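Local coordinates for split-soret cytochrome C (Desulfovibrio desulfuricans, PDB 1H21), which carries electrons as a dimeric di-heme cytochrome c with an iron-sulfur cluster, probably [2Fe-2S], in each subunit, and may take part in sulfate reduction, at residues 32-37 and 122-127; 131-136 and 167-172. All coordinates share one frame; numbering follows the deposited sequence.

Contact 1 (32-37 and 122-127)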
loop_
_atom_site.group_PDB
_atom_site.type_symbol
_atom_site.label_atom_id
_atom_site.label_comp_id
_atom_site.label_asym_id
_atom_site.label_seq_id
_atom_site.Cartn_x
_atom_site.Cartn_y
_atom_site.Cartn_z
ATOM N N VAL A 32 13.657 -14.897 9.276
ATOM C CA VAL A 32 14.402 -13.813 8.630
ATOM C C VAL A 32 13.558 -12.519 8.545
ATOM O O VAL A 32 14.090 -11.414 8.698
ATOM C CB VAL A 32 14.888 -14.248 7.221
ATOM C CG1 VAL A 32 15.709 -13.142 6.572
ATOM C CG2 VAL A 32 15.705 -15.517 7.339
ATOM N N ALA A 33 12.249 -12.672 8.313
ATOM C CA ALA A 33 11.315 -11.541 8.238
ATOM C C ALA A 33 11.329 -10.815 9.564
ATOM O O ALA A 33 11.459 -9.590 9.593
ATOM C CB ALA A 33 9.888 -12.012 7.911
ATOM N N TYR A 34 11.219 -11.575 10.655
ATOM C CA TYR A 34 11.239 -11.002 12.002
ATOM C C TYR A 34 12.560 -10.252 12.235
ATOM O O TYR A 34 12.572 -9.139 12.780
ATOM C CB TYR A 34 11.043 -12.102 13.048
ATOM C CG TYR A 34 11.166 -11.639 14.494
ATOM C CD1 TYR A 34 10.048 -11.249 15.225
ATOM C CD2 TYR A 34 12.411 -11.566 15.122
ATOM C CE1 TYR A 34 10.167 -10.794 16.541
ATOM C CE2 TYR A 34 12.537 -11.112 16.419
ATOM C CZ TYR A 34 11.414 -10.724 17.123
ATOM O OH TYR A 34 11.558 -10.229 18.396
ATOM N N ASP A 35 13.668 -10.844 11.799
ATOM C CA ASP A 35 14.986 -10.217 11.958
ATOM C C ASP A 35 15.099 -8.984 11.066
ATOM O O ASP A 35 15.573 -7.919 11.482
ATOM C CB ASP A 35 16.109 -11.212 11.607
ATOM C CG ASP A 35 16.223 -12.360 12.614
ATOM O OD1 ASP A 35 15.593 -12.299 13.701
ATOM O OD2 ASP A 35 16.954 -13.337 12.318
ATOM N N GLY A 36 14.626 -9.137 9.838
ATOM C CA GLY A 36 14.670 -8.054 8.880
ATOM C C GLY A 36 13.930 -6.836 9.380
ATOM O O GLY A 36 14.397 -5.712 9.180
ATOM N N TYR A 37 12.820 -7.073 10.089
ATOM C CA TYR A 37 11.972 -6.015 10.634
ATOM C C TYR A 37 12.761 -5.025 11.500
ATOM O O TYR A 37 12.576 -3.792 11.394
ATOM C CB TYR A 37 10.796 -6.635 11.423
ATOM C CG TYR A 37 10.002 -5.654 12.288
ATOM C CD1 TYR A 37 8.925 -4.924 11.764
ATOM C CD2 TYR A 37 10.379 -5.397 13.617
ATOM C CE1 TYR A 37 8.254 -3.953 12.543
ATOM C CE2 TYR A 37 9.725 -4.441 14.389
ATOM C CZ TYR A 37 8.671 -3.720 13.852
ATOM O OH TYR A 37 8.065 -2.752 14.621
ATOM N N PRO A 122 -0.553 -12.165 16.750
ATOM C CA PRO A 122 0.494 -12.973 16.122
ATOM C C PRO A 122 0.481 -14.423 16.613
ATOM O O PRO A 122 -0.137 -14.759 17.625
ATOM C CB PRO A 122 1.762 -12.277 16.588
ATOM C CG PRO A 122 1.396 -11.888 17.981
ATOM C CD PRO A 122 0.037 -11.265 17.759
ATOM N N ILE A 123 1.174 -15.265 15.871
ATOM C CA ILE A 123 1.308 -16.675 16.181
ATOM C C ILE A 123 2.801 -16.909 16.456
ATOM O O ILE A 123 3.173 -17.571 17.428
ATOM C CB ILE A 123 0.822 -17.520 14.981
ATOM C CG1 ILE A 123 -0.699 -17.399 14.857
ATOM C CG2 ILE A 123 1.264 -18.958 15.110
ATOM C CD1 ILE A 123 -1.300 -18.083 13.609
ATOM N N PHE A 124 3.649 -16.294 15.632
ATOM C CA PHE A 124 5.104 -16.402 15.740
ATOM C C PHE A 124 5.617 -15.885 17.075
ATOM O O PHE A 124 5.093 -14.906 17.630
ATOM C CB PHE A 124 5.779 -15.625 14.590
ATOM C CG PHE A 124 7.297 -15.622 14.635
ATOM C CD1 PHE A 124 8.031 -16.606 13.988
ATOM C CD2 PHE A 124 7.987 -14.593 15.276
ATOM C CE1 PHE A 124 9.436 -16.562 13.977
ATOM C CE2 PHE A 124 9.385 -14.538 15.272
ATOM C CZ PHE A 124 10.113 -15.521 14.624
ATOM N N ASN A 125 6.651 -16.545 17.580
ATOM C CA ASN A 125 7.290 -16.174 18.846
ATOM C C ASN A 125 8.799 -16.369 18.618
ATOM O O ASN A 125 9.239 -17.466 18.261
ATOM C CB ASN A 125 6.789 -17.094 19.969
ATOM C CG ASN A 125 7.086 -16.541 21.350
ATOM O OD1 ASN A 125 8.134 -15.908 21.583
ATOM N ND2 ASN A 125 6.150 -16.751 22.273
ATOM N N PRO A 126 9.607 -15.308 18.805
ATOM C CA PRO A 126 11.060 -15.430 18.582
ATOM C C PRO A 126 11.796 -16.049 19.761
ATOM O O PRO A 126 13.007 -16.354 19.675
ATOM C CB PRO A 126 11.489 -13.978 18.386
ATOM C CG PRO A 126 10.626 -13.277 19.440
ATOM C CD PRO A 126 9.254 -13.957 19.289
ATOM N N GLY A 127 11.057 -16.261 20.854
ATOM C CA GLY A 127 11.652 -16.801 22.053
ATOM C C GLY A 127 12.503 -15.696 22.642
ATOM O O GLY A 127 12.026 -14.576 22.836
#

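Contact 2 (131-136 and 167-172). Unlike the reference sequence in segment 167-172: Cys171 (reference Ala).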
loop_
_atom_site.group_PDB
_atom_site.type_symbol
_atom_site.label_atom_id
_atom_site.label_comp_id
_atom_site.label_asym_id
_atom_site.label_seq_id
_atom_site.Cartn_x
_atom_site.Cartn_y
_atom_site.Cartn_z
ATOM N N GLN A 131 13.805 -8.935 20.021
ATOM C CA GLN A 131 14.561 -7.691 20.033
ATOM C C GLN A 131 13.812 -6.524 20.657
ATOM O O GLN A 131 14.415 -5.473 20.901
ATOM C CB GLN A 131 15.042 -7.339 18.631
ATOM C CG GLN A 131 15.966 -8.391 18.032
ATOM C CD GLN A 131 16.599 -7.919 16.754
ATOM O OE1 GLN A 131 16.584 -8.643 15.743
ATOM N NE2 GLN A 131 17.169 -6.685 16.778
ATOM N N GLY A 132 12.504 -6.689 20.873
ATOM C CA GLY A 132 11.704 -5.639 21.486
ATOM C C GLY A 132 11.419 -5.978 22.931
ATOM O O GLY A 132 12.001 -5.374 23.831
ATOM N N VAL A 133 10.463 -6.876 23.149
ATOM C CA VAL A 133 10.112 -7.350 24.484
ATOM C C VAL A 133 9.954 -8.875 24.419
ATOM O O VAL A 133 9.321 -9.417 23.495
ATOM C CB VAL A 133 8.814 -6.717 25.030
ATOM C CG1 VAL A 133 8.906 -5.220 25.018
ATOM C CG2 VAL A 133 7.582 -7.229 24.268
ATOM N N LYS A 134 10.591 -9.562 25.362
ATOM C CA LYS A 134 10.540 -11.011 25.416
ATOM C C LYS A 134 9.213 -11.383 26.040
ATOM O O LYS A 134 8.671 -10.599 26.835
ATOM C CB LYS A 134 11.692 -11.529 26.279
ATOM C CG LYS A 134 12.746 -12.341 25.514
ATOM C CD LYS A 134 14.059 -12.381 26.303
ATOM C CE LYS A 134 14.767 -11.030 26.310
ATOM N NZ LYS A 134 15.712 -10.940 27.484
ATOM N N GLY A 135 8.639 -12.513 25.626
ATOM C CA GLY A 135 7.393 -12.905 26.252
ATOM C C GLY A 135 6.209 -13.395 25.459
ATOM O O GLY A 135 6.354 -14.100 24.445
ATOM N N ASP A 136 5.036 -13.010 25.957
ATOM C CA ASP A 136 3.750 -13.380 25.386
ATOM C C ASP A 136 3.014 -12.131 24.992
ATOM O O ASP A 136 3.176 -11.093 25.637
ATOM C CB ASP A 136 2.902 -14.094 26.437
ATOM C CG ASP A 136 2.950 -15.597 26.299
ATOM O OD1 ASP A 136 3.991 -16.187 26.658
ATOM O OD2 ASP A 136 1.954 -16.186 25.822
ATOM N N ARG A 167 3.849 -3.068 21.116
ATOM C CA ARG A 167 3.230 -3.023 19.806
ATOM C C ARG A 167 4.257 -3.077 18.682
ATOM O O ARG A 167 3.958 -3.563 17.584
ATOM C CB ARG A 167 2.190 -1.893 19.681
ATOM C CG ARG A 167 2.689 -0.585 19.179
ATOM C CD ARG A 167 2.583 -0.444 17.663
ATOM N NE ARG A 167 3.759 0.285 17.193
ATOM C CZ ARG A 167 4.430 0.007 16.081
ATOM N NH1 ARG A 167 4.028 -0.978 15.277
ATOM N NH2 ARG A 167 5.582 0.615 15.851
ATOM N N SER A 168 5.474 -2.614 18.949
ATOM C CA SER A 168 6.510 -2.696 17.937
ATOM C C SER A 168 7.005 -4.156 17.915
ATOM O O SER A 168 7.467 -4.644 16.890
ATOM C CB SER A 168 7.649 -1.725 18.225
ATOM O OG SER A 168 8.458 -2.171 19.290
ATOM N N GLU A 169 6.900 -4.848 19.052
ATOM C CA GLU A 169 7.280 -6.254 19.125
ATOM C C GLU A 169 6.198 -6.992 18.346
ATOM O O GLU A 169 6.488 -7.844 17.512
ATOM C CB GLU A 169 7.303 -6.735 20.581
ATOM C CG GLU A 169 7.626 -8.225 20.766
ATOM C CD GLU A 169 9.031 -8.622 20.312
ATOM O OE1 GLU A 169 9.994 -7.879 20.568
ATOM O OE2 GLU A 169 9.173 -9.716 19.720
ATOM N N ARG A 170 4.947 -6.620 18.585
ATOM C CA ARG A 170 3.807 -7.220 17.899
ATOM C C ARG A 170 3.925 -7.098 16.382
ATOM O O ARG A 170 3.763 -8.092 15.672
ATOM C CB ARG A 170 2.494 -6.563 18.336
ATOM C CG ARG A 170 1.265 -7.043 17.558
ATOM C CD ARG A 170 0.211 -5.961 17.527
ATOM N NE ARG A 170 -0.994 -6.309 16.775
ATOM C CZ ARG A 170 -1.356 -5.710 15.641
ATOM N NH1 ARG A 170 -0.597 -4.744 15.116
ATOM N NH2 ARG A 170 -2.500 -6.044 15.051
ATOM N N CYS A 171 4.184 -5.890 15.880
ATOM C CA CYS A 171 4.282 -5.719 14.436
ATOM C C CYS A 171 5.444 -6.523 13.869
ATOM O O CYS A 171 5.332 -7.097 12.780
ATOM C CB CYS A 171 4.274 -4.232 14.007
ATOM S SG CYS A 171 2.567 -3.445 14.020
ATOM N N GLY A 172 6.480 -6.702 14.683
ATOM C CA GLY A 172 7.642 -7.472 14.265
ATOM C C GLY A 172 7.288 -8.936 14.074
ATOM O O GLY A 172 7.752 -9.576 13.124
#

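Contact 1 (32-37 and 122-127)
Tyr34 of helix 26-38 meets Phe124 and Pro126 of the long loop between helix 102-118 and helix 147-158. The contact is a small aromatic-proline cluster that lays this loop against the helix.

The aromatic pair is oblique. The ring centroids are 5.2 Å apart and the planes are inclined at 38°. Phe124 touches with one corner: its CE2 comes to 3.4 Å from Tyr34 CD1 and also lies near CG, at the root of the tyrosine ring. Tyr34 reaches the loop because its CG is anti to the backbone N (chi1 175°).

Pro126 makes a CH-pi contact farther out on the same ring. Its CB sits over one face, 3.8 Å from the centroid of the Tyr34 ring, displaced toward the hydroxyl end.

No hydrogen bond joins the two segments. The Tyr34 hydroxyl is hydrogen-bonded to Glu169 and to the backbone N of Gln131. The Phe124 side chain also touches Ala176 of helix 165-192.

Within the loop, an Asx turn shapes the chain just after Phe124. Gly127 N donates to Asn125 OD1 over 3.0 Å, tilted 29° from the carbonyl plane of that amide.

Contact 2 (131-136 and 167-172)
Glu169 of helix 165-192 uses one carboxylate oxygen to hold two successive backbone amides of the loop at Gly132 and Val133. The bond from Val133 N to Glu169 OE1 is 2.8 Å long, with an angle of 148° at the hydrogen. It reaches the oxygen from above the carboxylate plane, 42° out of it. Gly132 N lies equally near, 2.8 Å from Glu169 OE1, but its bond is weak and far from straight.

An apolar touch adds to these bonds. Val133 CG2 rests 3.6 Å from Glu169 CG, close to CB as well, so the methyl packs on the stem of the acid. The two side chains cross at a slant. The Glu169 stem leaves the helix with CG anti to the backbone N and then bends at chi2 (64°). The backbones come close at this point: Gly132 CA is 5.1 Å from Glu169 CA.

In the second shell, Glu169 OE2 forms a salt bridge with Arg173, one turn later on the same helix, and also bonds Tyr34. Trp38 of helix 26-38 and Pro126, Ala130 and Leu137 of the loop touch the Glu169 side chain. Arg173 makes weak hydrogen bonds to the carbonyls of Val133 and Gly135.

The same stretch of helix carries Cys171, an inferred ligand of the [2Fe-2S] cluster. Cys171 takes no part in this contact, which anchors a loop onto the helix.

OE1 thus holds the loop amides, while OE2 faces Arg173 and Tyr34. For this buried carboxylate, such partners would be expected to favour the ionised form.

How the contacts relate
From the N terminus, helix 26-38 comes first. Contact 1 closes a loop of 84 intervening residues, bringing 122-127 back to this helix after helices 44-60, 87-99 and 102-118. Contact 2 opens only a few residues later. It closes a shorter loop of 30 residues, which includes helix 147-158. The two contacts thus follow in series, neither enclosing nor crossing the other. The centres of contact 1 and contact 2 are about 9 Å apart. Together they tie the loop that follows helix 102-118 to helix 26-38 and helix 165-192. These two helices also meet directly: Tyr37 OH lies 3.0 Å from Ser168 O, a probable hydrogen bond.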